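Hypothetical protein PA2201 (Pseudomonas aeruginosa, PDB 2FEF) is of unknown function but probably acts as an immunity protein against a PoNe-type DNase toxin. Local coordinates at residues A15-L18 and W19-L22; L70-A73 and W74-Q78; Y104-T107 and A108-W111; Y230-F233 and F234-S237. All coordinates share one frame; numbering follows the deposited sequence.

All four contacts are local, each between neighbouring turns of one helix or at its end, so none closes a long loop and none nests in or crosses another. Contact 1 comes first, on helix 12-20; contact 2 follows on helix 66-93 and contact 3 on helix 97-127. These last two helices are consecutive in the chain and touch where Trp76 CZ3 comes 4.1 Å from Leu110 CD2. Helix 97-127 also receives contact 1, with Trp19 CH2 lying 3.5 Å from Glu106 CB. Contact 3 therefore links the first two. Contact 4, at the end of helix 223-234, stands apart in the PoNi-like C-terminal part, its centre about 30 Å from that of contact 3.

Contact 1 (A15-L18 and W19-L22); sequences ALPL and WRNL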
ATOM      1  N   ALA B  15       1.863 -14.006 -13.443  1.00 27.97           N
ATOM      2  CA  ALA B  15       3.281 -13.998 -13.055  1.00 28.24           C
ATOM      3  C   ALA B  15       3.437 -13.921 -11.540  1.00 27.70           C
ATOM      4  O   ALA B  15       4.351 -14.539 -10.970  1.00 26.41           O
ATOM      5  CB  ALA B  15       4.024 -12.834 -13.743  1.00 27.74           C
ATOM      6  N   LEU B  16       2.519 -13.196 -10.871  1.00 27.03           N
ATOM      7  CA  LEU B  16       2.706 -12.899  -9.443  1.00 26.83           C
ATOM      8  C   LEU B  16       2.931 -14.076  -8.508  1.00 26.88           C
ATOM      9  O   LEU B  16       3.840 -14.008  -7.709  1.00 27.58           O
ATOM     10  CB  LEU B  16       1.594 -11.985  -8.876  1.00 26.08           C
ATOM     11  CG  LEU B  16       1.842 -10.503  -9.173  1.00 25.43           C
ATOM     12  CD1 LEU B  16       0.529  -9.739  -9.032  1.00 27.68           C
ATOM     13  CD2 LEU B  16       2.900  -9.942  -8.256  1.00 29.24           C
ATOM     14  N   PRO B  17       2.091 -15.141  -8.569  1.00 26.93           N
ATOM     15  CA  PRO B  17       2.363 -16.270  -7.681  1.00 27.19           C
ATOM     16  C   PRO B  17       3.720 -16.925  -7.899  1.00 28.78           C
ATOM     17  O   PRO B  17       4.299 -17.466  -6.948  1.00 29.23           O
ATOM     18  CB  PRO B  17       1.252 -17.266  -8.039  1.00 27.61           C
ATOM     19  CG  PRO B  17       0.140 -16.370  -8.526  1.00 26.69           C
ATOM     20  CD  PRO B  17       0.853 -15.350  -9.331  1.00 26.53           C
ATOM     21  N   LEU B  18       4.212 -16.893  -9.136  1.00 29.75           N
ATOM     22  CA  LEU B  18       5.539 -17.422  -9.451  1.00 31.70           C
ATOM     23  C   LEU B  18       6.608 -16.544  -8.813  1.00 31.45           C
ATOM     24  O   LEU B  18       7.535 -17.036  -8.173  1.00 32.04           O
ATOM     25  CB  LEU B  18       5.721 -17.496 -10.968  1.00 31.33           C
ATOM     26  CG  LEU B  18       4.831 -18.523 -11.694  1.00 34.71           C
ATOM     27  CD1 LEU B  18       3.395 -18.044 -11.690  1.00 36.73           C
ATOM     28  CD2 LEU B  18       5.279 -18.742 -13.132  1.00 34.21           C
ATOM     29  N   TRP B  19       6.476 -15.237  -8.971  1.00 31.25           N
ATOM     30  CA  TRP B  19       7.433 -14.295  -8.372  1.00 32.36           C
ATOM     31  C   TRP B  19       7.480 -14.353  -6.853  1.00 33.47           C
ATOM     32  O   TRP B  19       8.559 -14.324  -6.232  1.00 33.25           O
ATOM     33  CB  TRP B  19       7.097 -12.868  -8.774  1.00 32.00           C
ATOM     34  CG  TRP B  19       7.234 -12.594 -10.237  1.00 31.14           C
ATOM     35  CD1 TRP B  19       7.836 -13.381 -11.178  1.00 32.03           C
ATOM     36  CD2 TRP B  19       6.768 -11.433 -10.913  1.00 30.70           C
ATOM     37  NE1 TRP B  19       7.762 -12.776 -12.413  1.00 29.71           N
ATOM     38  CE2 TRP B  19       7.104 -11.580 -12.276  1.00 29.18           C
ATOM     39  CE3 TRP B  19       6.072 -10.287 -10.500  1.00 33.51           C
ATOM     40  CZ2 TRP B  19       6.803 -10.618 -13.225  1.00 29.40           C
ATOM     41  CZ3 TRP B  19       5.746  -9.315 -11.465  1.00 32.28           C
ATOM     42  CH2 TRP B  19       6.114  -9.500 -12.810  1.00 31.64           C
ATOM     43  N   ARG B  20       6.296 -14.394  -6.254  1.00 34.81           N
ATOM     44  CA  ARG B  20       6.155 -14.441  -4.806  1.00 35.88           C
ATOM     45  C   ARG B  20       6.999 -15.587  -4.275  1.00 37.19           C
ATOM     46  O   ARG B  20       7.682 -15.435  -3.237  1.00 39.13           O
ATOM     47  CB  ARG B  20       4.661 -14.566  -4.454  1.00 34.35           C
ATOM     48  CG  ARG B  20       4.339 -14.631  -3.017  1.00 33.41           C
ATOM     49  CD  ARG B  20       2.844 -14.677  -2.803  1.00 28.76           C
ATOM     50  NE  ARG B  20       2.268 -13.361  -3.031  1.00 25.80           N
ATOM     51  CZ  ARG B  20       1.448 -13.055  -4.031  1.00 27.41           C
ATOM     52  NH1 ARG B  20       1.046 -13.991  -4.901  1.00 25.03           N
ATOM     53  NH2 ARG B  20       0.985 -11.811  -4.122  1.00 25.51           N
ATOM     54  N   ASN B  21       7.016 -16.707  -5.011  1.00 38.75           N
ATOM     55  CA  ASN B  21       7.809 -17.908  -4.664  1.00 39.47           C
ATOM     56  C   ASN B  21       9.341 -17.820  -4.842  1.00 39.59           C
ATOM     57  O   ASN B  21      10.068 -18.725  -4.416  1.00 38.53           O
ATOM     58  CB  ASN B  21       7.322 -19.136  -5.456  1.00 40.20           C
ATOM     59  CG  ASN B  21       6.280 -19.985  -4.707  1.00 42.70           C
ATOM     60  OD1 ASN B  21       6.094 -19.880  -3.491  1.00 45.40           O
ATOM     61  ND2 ASN B  21       5.601 -20.851  -5.458  1.00 45.61           N
ATOM     62  N   LEU B  22       9.828 -16.767  -5.497  1.00 39.58           N
ATOM     63  CA  LEU B  22      11.269 -16.632  -5.801  1.00 39.62           C
ATOM     64  C   LEU B  22      12.084 -16.237  -4.574  1.00 39.91           C
ATOM     65  O   LEU B  22      13.303 -16.425  -4.557  1.00 40.38           O
ATOM     66  CB  LEU B  22      11.500 -15.614  -6.943  1.00 39.70           C
ATOM     67  CG  LEU B  22      10.957 -15.934  -8.348  1.00 39.24           C
ATOM     68  CD1 LEU B  22      11.205 -14.776  -9.325  1.00 39.88           C
ATOM     69  CD2 LEU B  22      11.507 -17.225  -8.909  1.00 40.34           C
TER
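Ala15 lies under the indole of Trp19, one turn further along helix 12-20. Its CB sits 3.9 Å from the centroid of the six-membered ring, 25° off the ring normal, in a CH-pi contact that meets the face toward the rim. The carbonyl of Ala15 shares this face and also takes the Trp19 amide, with Trp19 N 3.0 Å from Ala15 O and the donor lined up closely with the carbonyl bond. The indole is folded back along the helix because its CG stands anti to the carbonyl carbon (chi1 -65°), which carries the ring over the preceding turn. Leu16 reaches the same ring from another direction: its CD2 methyl lies 3.9 Å from CE3 of Trp19, while its carbonyl accepts a nearly straight bond from Arg20 N at 2.9 Å. Pro17 has no amide hydrogen to give to the turn before, and the helix is kinked here. Its CA lies 3.8 Å from NH1 of Arg20, whose chain runs out extended and then bends at chi3 (-75°) to bring the guanidinium back beside this turn. The carbonyls of Pro17 and Leu18 both receive Asn21 N, but weakly, at 3.4 Å from Pro17 O and 3.2 Å from Leu18 O, as the regular helical pattern slackens. Around this turn, Leu16, Trp19 and Arg20 pack on helix 35-54, where Asp50 forms a salt bridge with Arg20 NH2, and Trp19 and Leu22 both rest on Ile103 of helix 97-127, joined by Glu106 for Trp19 and Glu99 for Leu22.

Contact 2 (L70-A73 and W74-Q78); sequences LENA and WAWGQ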
ATOM      1  N   LEU B  70      -6.389   9.358 -18.069  1.00 26.76           N
ATOM      2  CA  LEU B  70      -5.025   9.790 -17.859  1.00 27.02           C
ATOM      3  C   LEU B  70      -4.601   9.412 -16.437  1.00 26.71           C
ATOM      4  O   LEU B  70      -3.490   8.956 -16.214  1.00 26.07           O
ATOM      5  CB  LEU B  70      -4.934  11.289 -18.148  1.00 27.47           C
ATOM      6  CG  LEU B  70      -3.605  12.016 -18.113  1.00 28.76           C
ATOM      7  CD1 LEU B  70      -2.658  11.440 -19.185  1.00 30.10           C
ATOM      8  CD2 LEU B  70      -3.831  13.529 -18.303  1.00 27.21           C
ATOM      9  N   GLU B  71      -5.494   9.584 -15.465  1.00 26.75           N
ATOM     10  CA  GLU B  71      -5.162   9.192 -14.082  1.00 27.09           C
ATOM     11  C   GLU B  71      -4.929   7.720 -13.958  1.00 26.44           C
ATOM     12  O   GLU B  71      -3.972   7.277 -13.286  1.00 26.51           O
ATOM     13  CB  GLU B  71      -6.256   9.671 -13.097  1.00 27.20           C
ATOM     14  CG  GLU B  71      -6.336  11.160 -13.058  1.00 32.55           C
ATOM     15  CD  GLU B  71      -5.354  11.825 -12.087  1.00 38.21           C
ATOM     16  OE1 GLU B  71      -4.428  11.171 -11.562  1.00 40.64           O
ATOM     17  OE2 GLU B  71      -5.530  13.041 -11.849  1.00 44.31           O
ATOM     18  N   ASN B  72      -5.729   6.920 -14.656  1.00 25.69           N
ATOM     19  CA  ASN B  72      -5.417   5.482 -14.692  1.00 25.82           C
ATOM     20  C   ASN B  72      -4.060   5.146 -15.333  1.00 25.32           C
ATOM     21  O   ASN B  72      -3.361   4.234 -14.889  1.00 23.82           O
ATOM     22  CB  ASN B  72      -6.494   4.735 -15.454  1.00 26.68           C
ATOM     23  CG  ASN B  72      -6.391   3.245 -15.253  1.00 28.60           C
ATOM     24  OD1 ASN B  72      -5.945   2.790 -14.214  1.00 33.07           O
ATOM     25  ND2 ASN B  72      -6.799   2.474 -16.250  1.00 30.24           N
ATOM     26  N   ALA B  73      -3.706   5.854 -16.410  1.00 25.11           N
ATOM     27  CA  ALA B  73      -2.389   5.636 -17.047  1.00 25.38           C
ATOM     28  C   ALA B  73      -1.263   5.876 -16.032  1.00 25.50           C
ATOM     29  O   ALA B  73      -0.307   5.110 -15.963  1.00 24.15           O
ATOM     30  CB  ALA B  73      -2.229   6.531 -18.317  1.00 25.22           C
ATOM     31  N   TRP B  74      -1.373   6.936 -15.238  1.00 26.20           N
ATOM     32  CA  TRP B  74      -0.343   7.212 -14.231  1.00 27.71           C
ATOM     33  C   TRP B  74      -0.202   6.075 -13.217  1.00 27.37           C
ATOM     34  O   TRP B  74       0.905   5.781 -12.777  1.00 27.12           O
ATOM     35  CB  TRP B  74      -0.573   8.569 -13.560  1.00 30.47           C
ATOM     36  CG  TRP B  74      -0.455   9.761 -14.529  1.00 31.15           C
ATOM     37  CD1 TRP B  74       0.416   9.876 -15.603  1.00 36.28           C
ATOM     38  CD2 TRP B  74      -1.191  10.986 -14.489  1.00 34.60           C
ATOM     39  NE1 TRP B  74       0.230  11.097 -16.228  1.00 38.54           N
ATOM     40  CE2 TRP B  74      -0.753  11.786 -15.575  1.00 34.32           C
ATOM     41  CE3 TRP B  74      -2.186  11.482 -13.652  1.00 35.64           C
ATOM     42  CZ2 TRP B  74      -1.269  13.067 -15.827  1.00 36.93           C
ATOM     43  CZ3 TRP B  74      -2.725  12.774 -13.910  1.00 37.78           C
ATOM     44  CH2 TRP B  74      -2.262  13.541 -14.999  1.00 36.15           C
ATOM     45  N   ALA B  75      -1.317   5.423 -12.871  1.00 26.59           N
ATOM     46  CA  ALA B  75      -1.287   4.271 -11.942  1.00 25.91           C
ATOM     47  C   ALA B  75      -0.508   3.099 -12.581  1.00 25.33           C
ATOM     48  O   ALA B  75       0.333   2.443 -11.951  1.00 23.90           O
ATOM     49  CB  ALA B  75      -2.721   3.857 -11.570  1.00 25.88           C
ATOM     50  N   TRP B  76      -0.732   2.880 -13.863  1.00 24.83           N
ATOM     51  CA  TRP B  76       0.020   1.876 -14.588  1.00 24.30           C
ATOM     52  C   TRP B  76       1.490   2.216 -14.649  1.00 24.51           C
ATOM     53  O   TRP B  76       2.315   1.332 -14.568  1.00 23.62           O
ATOM     54  CB  TRP B  76      -0.513   1.714 -16.027  1.00 23.94           C
ATOM     55  CG  TRP B  76      -1.764   0.860 -16.163  1.00 23.00           C
ATOM     56  CD1 TRP B  76      -3.039   1.176 -15.754  1.00 25.83           C
ATOM     57  CD2 TRP B  76      -1.846  -0.427 -16.778  1.00 23.73           C
ATOM     58  NE1 TRP B  76      -3.901   0.152 -16.072  1.00 25.44           N
ATOM     59  CE2 TRP B  76      -3.192  -0.850 -16.691  1.00 23.92           C
ATOM     60  CE3 TRP B  76      -0.895  -1.282 -17.369  1.00 22.42           C
ATOM     61  CZ2 TRP B  76      -3.641  -2.085 -17.226  1.00 23.95           C
ATOM     62  CZ3 TRP B  76      -1.333  -2.512 -17.897  1.00 25.83           C
ATOM     63  CH2 TRP B  76      -2.699  -2.909 -17.800  1.00 23.06           C
ATOM     64  N   GLY B  77       1.808   3.484 -14.872  1.00 24.15           N
ATOM     65  CA  GLY B  77       3.211   3.911 -14.881  1.00 24.67           C
ATOM     66  C   GLY B  77       3.897   3.648 -13.546  1.00 23.97           C
ATOM     67  O   GLY B  77       5.034   3.221 -13.506  1.00 23.41           O
ATOM     68  N   GLN B  78       3.181   3.877 -12.452  1.00 24.76           N
ATOM     69  CA  GLN B  78       3.736   3.551 -11.123  1.00 24.57           C
ATOM     70  C   GLN B  78       3.944   2.058 -10.973  1.00 24.72           C
ATOM     71  O   GLN B  78       4.959   1.635 -10.421  1.00 22.74           O
ATOM     72  CB  GLN B  78       2.890   4.107  -9.983  1.00 25.50           C
ATOM     73  CG  GLN B  78       3.673   3.968  -8.595  1.00 24.92           C
ATOM     74  CD  GLN B  78       3.204   4.942  -7.538  1.00 25.97           C
ATOM     75  OE1 GLN B  78       2.129   5.607  -7.662  1.00 25.88           O
ATOM     76  NE2 GLN B  78       4.000   5.057  -6.483  1.00 23.00           N
TER
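The indole of Trp74 has Leu70 over one face and the carboxylate of Glu71 at its edge, an i to i+4 and i to i+3 pairing along the long helix 66-93 of the all-helical N-terminal part. Leu70 CG stands 3.9 Å from the centroid of the six-membered ring in a CH-pi contact, and its CD2 methyl adds a touch on CZ2 at 3.6 Å. Leu70 O lies over the same face, toward the rim. Glu71 bends at chi2 (-85°), turning its carboxylate back so that OE1 lies in the ring plane, 3.1 Å from Trp74 CE3; the carboxylate stands 87° to the indole, while OE2 bonds to His67. His56 of the second subunit stacks on Trp74, so this ring also belongs to the subunit interface.

The second indole, Trp76, meets Asn72 O at its edge. The Asn72 amide runs alongside it, pointing the same way, its plane 79° from the ring. The two side chains converge on one acceptor, with Asn72 ND2 and Trp76 NE1 both hydrogen-bonded to Gly57 O. Within the segments, Asn72 O lies just 3.2 Å from Trp76 CD1 while also accepting Trp76 N at 3.1 Å.

Contact 3 (Y104-T107 and A108-W111); sequences YLET and AALW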
ATOM      1  N   TYR B 104      11.674  -9.663 -16.138  1.00 24.84           N
ATOM      2  CA  TYR B 104      11.941  -8.669 -17.167  1.00 25.49           C
ATOM      3  C   TYR B 104      10.855  -8.630 -18.262  1.00 25.09           C
ATOM      4  O   TYR B 104      10.449  -7.551 -18.708  1.00 24.70           O
ATOM      5  CB  TYR B 104      13.323  -8.913 -17.818  1.00 24.65           C
ATOM      6  CG  TYR B 104      13.565  -7.897 -18.926  1.00 26.15           C
ATOM      7  CD1 TYR B 104      13.978  -6.574 -18.632  1.00 24.03           C
ATOM      8  CD2 TYR B 104      13.291  -8.223 -20.252  1.00 24.36           C
ATOM      9  CE1 TYR B 104      14.121  -5.622 -19.660  1.00 21.77           C
ATOM     10  CE2 TYR B 104      13.436  -7.280 -21.284  1.00 25.01           C
ATOM     11  CZ  TYR B 104      13.868  -6.009 -20.988  1.00 24.94           C
ATOM     12  OH  TYR B 104      14.007  -5.134 -22.035  1.00 24.91           O
ATOM     13  N   LEU B 105      10.350  -9.788 -18.657  1.00 25.67           N
ATOM     14  CA  LEU B 105       9.321  -9.796 -19.713  1.00 26.22           C
ATOM     15  C   LEU B 105       8.102  -9.001 -19.280  1.00 27.39           C
ATOM     16  O   LEU B 105       7.511  -8.292 -20.102  1.00 26.43           O
ATOM     17  CB  LEU B 105       8.908 -11.215 -20.100  1.00 27.06           C
ATOM     18  CG  LEU B 105       9.968 -12.060 -20.815  1.00 27.11           C
ATOM     19  CD1 LEU B 105       9.309 -13.342 -21.272  1.00 30.62           C
ATOM     20  CD2 LEU B 105      10.632 -11.330 -22.001  1.00 28.62           C
ATOM     21  N   GLU B 106       7.752  -9.096 -17.992  1.00 27.86           N
ATOM     22  CA  GLU B 106       6.577  -8.363 -17.477  1.00 28.42           C
ATOM     23  C   GLU B 106       6.870  -6.923 -17.160  1.00 28.61           C
ATOM     24  O   GLU B 106       5.987  -6.051 -17.296  1.00 28.77           O
ATOM     25  CB  GLU B 106       5.989  -9.056 -16.248  1.00 28.72           C
ATOM     26  CG  GLU B 106       5.428 -10.450 -16.561  1.00 28.77           C
ATOM     27  CD  GLU B 106       4.363 -10.370 -17.628  1.00 33.13           C
ATOM     28  OE1 GLU B 106       3.580  -9.390 -17.615  1.00 36.72           O
ATOM     29  OE2 GLU B 106       4.297 -11.275 -18.473  1.00 36.07           O
ATOM     30  N   THR B 107       8.094  -6.662 -16.724  1.00 27.20           N
ATOM     31  CA  THR B 107       8.529  -5.280 -16.502  1.00 27.71           C
ATOM     32  C   THR B 107       8.443  -4.514 -17.837  1.00 26.25           C
ATOM     33  O   THR B 107       7.819  -3.439 -17.922  1.00 24.40           O
ATOM     34  CB  THR B 107       9.956  -5.228 -15.997  1.00 28.25           C
ATOM     35  OG1 THR B 107      10.093  -6.095 -14.855  1.00 31.88           O
ATOM     36  CG2 THR B 107      10.368  -3.782 -15.662  1.00 27.93           C
ATOM     37  N   ALA B 108       9.046  -5.081 -18.877  1.00 25.82           N
ATOM     38  CA  ALA B 108       8.958  -4.502 -20.218  1.00 25.72           C
ATOM     39  C   ALA B 108       7.505  -4.368 -20.703  1.00 25.41           C
ATOM     40  O   ALA B 108       7.130  -3.320 -21.257  1.00 25.19           O
ATOM     41  CB  ALA B 108       9.792  -5.330 -21.202  1.00 26.05           C
ATOM     42  N   ALA B 109       6.681  -5.400 -20.480  1.00 25.52           N
ATOM     43  CA  ALA B 109       5.267  -5.360 -20.909  1.00 25.70           C
ATOM     44  C   ALA B 109       4.523  -4.266 -20.170  1.00 25.72           C
ATOM     45  O   ALA B 109       3.738  -3.566 -20.753  1.00 25.59           O
ATOM     46  CB  ALA B 109       4.592  -6.679 -20.645  1.00 25.33           C
ATOM     47  N   LEU B 110       4.755  -4.124 -18.867  1.00 26.39           N
ATOM     48  CA  LEU B 110       4.028  -3.104 -18.125  1.00 26.33           C
ATOM     49  C   LEU B 110       4.414  -1.703 -18.583  1.00 26.19           C
ATOM     50  O   LEU B 110       3.535  -0.843 -18.678  1.00 24.59           O
ATOM     51  CB  LEU B 110       4.187  -3.269 -16.608  1.00 26.68           C
ATOM     52  CG  LEU B 110       3.417  -4.450 -16.002  1.00 26.78           C
ATOM     53  CD1 LEU B 110       4.022  -4.697 -14.600  1.00 28.97           C
ATOM     54  CD2 LEU B 110       1.866  -4.201 -15.994  1.00 26.97           C
ATOM     55  N   TRP B 111       5.712  -1.463 -18.840  1.00 24.68           N
ATOM     56  CA  TRP B 111       6.126  -0.163 -19.391  1.00 24.95           C
ATOM     57  C   TRP B 111       5.472   0.163 -20.758  1.00 26.37           C
ATOM     58  O   TRP B 111       4.995   1.286 -20.980  1.00 25.68           O
ATOM     59  CB  TRP B 111       7.654  -0.081 -19.482  1.00 25.88           C
ATOM     60  CG  TRP B 111       8.315   0.296 -18.177  1.00 23.32           C
ATOM     61  CD1 TRP B 111       8.927  -0.562 -17.277  1.00 26.35           C
ATOM     62  CD2 TRP B 111       8.400   1.605 -17.609  1.00 25.68           C
ATOM     63  NE1 TRP B 111       9.413   0.160 -16.209  1.00 26.36           N
ATOM     64  CE2 TRP B 111       9.072   1.482 -16.367  1.00 26.97           C
ATOM     65  CE3 TRP B 111       7.933   2.877 -18.007  1.00 24.43           C
ATOM     66  CZ2 TRP B 111       9.345   2.597 -15.545  1.00 27.33           C
ATOM     67  CZ3 TRP B 111       8.207   3.980 -17.199  1.00 26.94           C
ATOM     68  CH2 TRP B 111       8.895   3.823 -15.965  1.00 26.35           C
TER
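Tyr104 and Ala108 meet one turn apart, the methyl CB of Ala108 lying over one face of the phenol ring and 4.1 Å from its CE2. The ring owes this position to a first torsion that sets CG opposite the backbone N (chi1 178°), beside the carbonyl carbon and therefore toward the following turn. CB stands 4.0 Å above the ring plane, offset toward the rim, so the methyl meets the CE2-CZ side of the ring.

Thr107 and Trp111 run side by side and point the same way. The methyl CG2 of Thr107 takes the same place relative to the backbone N as CG does in Tyr104, and it lies in the plane of the indole, 3.9 Å from CD1 of Trp111. The hydroxyl occupies the other branch, beside the backbone N, and hydrogen-bonds to Ile103 O. The backbone carbonyl of Thr107 comes to the same edge, with O 3.1 Å from Trp111 CD1, and receives Trp111 N in a nearly straight bond.

These residues lie on helix 97-127, a long central helix of an all-helical bundle. Helices 66-93, 146-158 and 165-172 all contribute side chains around them. Tyr104 OH bonds to Leu152 O and Trp111 NE1 to Ser84 OG, which ties the two aromatic groups to different neighbouring helices.

Elsewhere on the turn, Leu110 rests CG 3.3 Å from Glu106 O. Glu106 OE1, hydrogen-bonded to Arg11 N, passes 4.2 Å from Ala109 CB.

Contact 4 (Y230-F233 and F234-S237); sequences YREF and FQLS
Phe233 drives the edge of its ring into the face of Phe234, the next residue in the chain. The rings form a T-shaped pair, with centroids 4.9 Å apart and planes at 74°. The projecting CD2 of Phe233 stands over the middle of the Phe234 ring, 3.6 Å above its plane, while CE2 touches CE1 of Phe234 at 3.7 Å. The two rings meet because their first torsions differ: Phe233 has CG anti to the backbone N (chi1 176°), whereas Phe234 has it anti to the carbonyl carbon. Tyr230 abuts the rim of Phe234, its CD2 in the ring plane, 4.0 Å from CE2 of Phe234. Tyr230 and Phe234 run side by side and point the same way.

Beyond the aromatic cluster, Leu236 lays its CG against two carbonyls, 3.4 Å from Phe233 O and 3.5 Å from Glu232 O. Gln235 extends across Arg231, its NE2 at the edge of the guanidinium and the two planes steeply inclined. Arg246 makes cation-pi contacts with both Tyr230 and Phe233, and Trp255 and His279 meet Phe234.

The backbone is that of a helix running out: Phe234 N still bonds to Tyr230 O, the bond of Gln235 N to Arg231 O is weak, and Leu236 N turns to Phe233 O. Ser237 OG then bonds to Ala240 N, making a short connection between helices 223-234 and 238-243 in the PoNi-like C-terminal part, closed by a serine N-cap.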
ATOM      1  N   TYR B 230      31.811   3.606 -10.142  1.00 24.24           N
ATOM      2  CA  TYR B 230      31.057   2.654  -9.340  1.00 24.19           C
ATOM      3  C   TYR B 230      31.788   2.430  -8.039  1.00 24.98           C
ATOM      4  O   TYR B 230      31.311   2.860  -7.011  1.00 24.54           O
ATOM      5  CB  TYR B 230      30.805   1.337 -10.089  1.00 24.66           C
ATOM      6  CG  TYR B 230      29.709   1.496 -11.084  1.00 23.19           C
ATOM      7  CD1 TYR B 230      29.959   2.028 -12.353  1.00 25.16           C
ATOM      8  CD2 TYR B 230      28.384   1.214 -10.726  1.00 25.32           C
ATOM      9  CE1 TYR B 230      28.904   2.246 -13.265  1.00 23.26           C
ATOM     10  CE2 TYR B 230      27.333   1.406 -11.630  1.00 25.23           C
ATOM     11  CZ  TYR B 230      27.597   1.929 -12.881  1.00 25.09           C
ATOM     12  OH  TYR B 230      26.552   2.097 -13.744  1.00 24.94           O
ATOM     13  N   ARG B 231      32.977   1.814  -8.090  1.00 24.74           N
ATOM     14  CA  ARG B 231      33.639   1.432  -6.861  1.00 26.75           C
ATOM     15  C   ARG B 231      33.962   2.639  -5.977  1.00 26.05           C
ATOM     16  O   ARG B 231      33.634   2.611  -4.795  1.00 25.66           O
ATOM     17  CB  ARG B 231      34.877   0.547  -7.107  1.00 26.79           C
ATOM     18  CG  ARG B 231      35.465   0.005  -5.789  1.00 32.93           C
ATOM     19  CD  ARG B 231      36.573  -0.986  -6.011  1.00 42.64           C
ATOM     20  NE  ARG B 231      37.578  -0.889  -4.943  1.00 50.00           N
ATOM     21  CZ  ARG B 231      38.878  -1.162  -5.079  1.00 51.79           C
ATOM     22  NH1 ARG B 231      39.380  -1.581  -6.245  1.00 54.08           N
ATOM     23  NH2 ARG B 231      39.682  -1.012  -4.035  1.00 52.44           N
ATOM     24  N   GLU B 232      34.580   3.675  -6.549  1.00 25.96           N
ATOM     25  CA  GLU B 232      34.945   4.876  -5.786  1.00 26.78           C
ATOM     26  C   GLU B 232      33.744   5.726  -5.370  1.00 26.17           C
ATOM     27  O   GLU B 232      33.778   6.432  -4.340  1.00 27.07           O
ATOM     28  CB  GLU B 232      35.977   5.707  -6.559  1.00 27.09           C
ATOM     29  CG  GLU B 232      37.343   5.015  -6.562  1.00 28.31           C
ATOM     30  CD  GLU B 232      38.379   5.659  -7.490  1.00 30.02           C
ATOM     31  OE1 GLU B 232      38.106   6.690  -8.144  1.00 35.11           O
ATOM     32  OE2 GLU B 232      39.506   5.120  -7.546  1.00 35.82           O
ATOM     33  N   PHE B 233      32.688   5.666  -6.164  1.00 23.91           N
ATOM     34  CA  PHE B 233      31.459   6.374  -5.831  1.00 24.34           C
ATOM     35  C   PHE B 233      30.798   5.721  -4.606  1.00 24.53           C
ATOM     36  O   PHE B 233      30.462   6.398  -3.638  1.00 24.25           O
ATOM     37  CB  PHE B 233      30.482   6.351  -7.014  1.00 22.98           C
ATOM     38  CG  PHE B 233      29.154   6.988  -6.688  1.00 24.88           C
ATOM     39  CD1 PHE B 233      29.083   8.352  -6.446  1.00 23.29           C
ATOM     40  CD2 PHE B 233      28.006   6.222  -6.562  1.00 23.34           C
ATOM     41  CE1 PHE B 233      27.869   8.955  -6.109  1.00 20.75           C
ATOM     42  CE2 PHE B 233      26.785   6.812  -6.221  1.00 23.65           C
ATOM     43  CZ  PHE B 233      26.715   8.186  -6.012  1.00 25.40           C
ATOM     44  N   PHE B 234      30.638   4.399  -4.641  1.00 24.56           N
ATOM     45  CA  PHE B 234      29.894   3.727  -3.583  1.00 26.55           C
ATOM     46  C   PHE B 234      30.751   3.559  -2.316  1.00 26.95           C
ATOM     47  O   PHE B 234      30.243   3.186  -1.260  1.00 28.74           O
ATOM     48  CB  PHE B 234      29.261   2.408  -4.084  1.00 26.01           C
ATOM     49  CG  PHE B 234      28.072   2.620  -4.987  1.00 27.81           C
ATOM     50  CD1 PHE B 234      26.884   3.165  -4.486  1.00 29.38           C
ATOM     51  CD2 PHE B 234      28.138   2.277  -6.354  1.00 26.21           C
ATOM     52  CE1 PHE B 234      25.763   3.377  -5.347  1.00 29.00           C
ATOM     53  CE2 PHE B 234      27.079   2.475  -7.204  1.00 27.39           C
ATOM     54  CZ  PHE B 234      25.853   3.029  -6.715  1.00 27.43           C
ATOM     55  N   GLN B 235      32.042   3.834  -2.428  1.00 27.04           N
ATOM     56  CA  GLN B 235      32.923   3.892  -1.273  1.00 27.00           C
ATOM     57  C   GLN B 235      32.749   5.184  -0.453  1.00 25.99           C
ATOM     58  O   GLN B 235      33.138   5.240   0.719  1.00 23.83           O
ATOM     59  CB  GLN B 235      34.370   3.722  -1.706  1.00 28.12           C
ATOM     60  CG  GLN B 235      34.782   2.253  -1.708  1.00 32.54           C
ATOM     61  CD  GLN B 235      36.156   1.996  -2.287  1.00 37.11           C
ATOM     62  OE1 GLN B 235      36.741   2.827  -3.017  1.00 39.03           O
ATOM     63  NE2 GLN B 235      36.688   0.820  -1.971  1.00 37.57           N
ATOM     64  N   LEU B 236      32.183   6.223  -1.068  1.00 24.45           N
ATOM     65  CA  LEU B 236      31.939   7.483  -0.350  1.00 24.14           C
ATOM     66  C   LEU B 236      30.807   7.220   0.640  1.00 25.13           C
ATOM     67  O   LEU B 236      29.971   6.363   0.392  1.00 23.88           O
ATOM     68  CB  LEU B 236      31.470   8.589  -1.319  1.00 23.49           C
ATOM     69  CG  LEU B 236      32.383   9.015  -2.488  1.00 20.29           C
ATOM     70  CD1 LEU B 236      31.665  10.033  -3.434  1.00 19.97           C
ATOM     71  CD2 LEU B 236      33.767   9.511  -2.008  1.00 20.46           C
ATOM     72  N   SER B 237      30.754   7.970   1.740  1.00 25.89           N
ATOM     73  CA  SER B 237      29.529   7.970   2.588  1.00 27.51           C
ATOM     74  C   SER B 237      28.264   8.271   1.777  1.00 28.50           C
ATOM     75  O   SER B 237      28.319   8.964   0.753  1.00 28.39           O
ATOM     76  CB  SER B 237      29.687   8.985   3.745  1.00 27.67           C
ATOM     77  OG  SER B 237      29.362  10.290   3.297  1.00 26.36           O
TER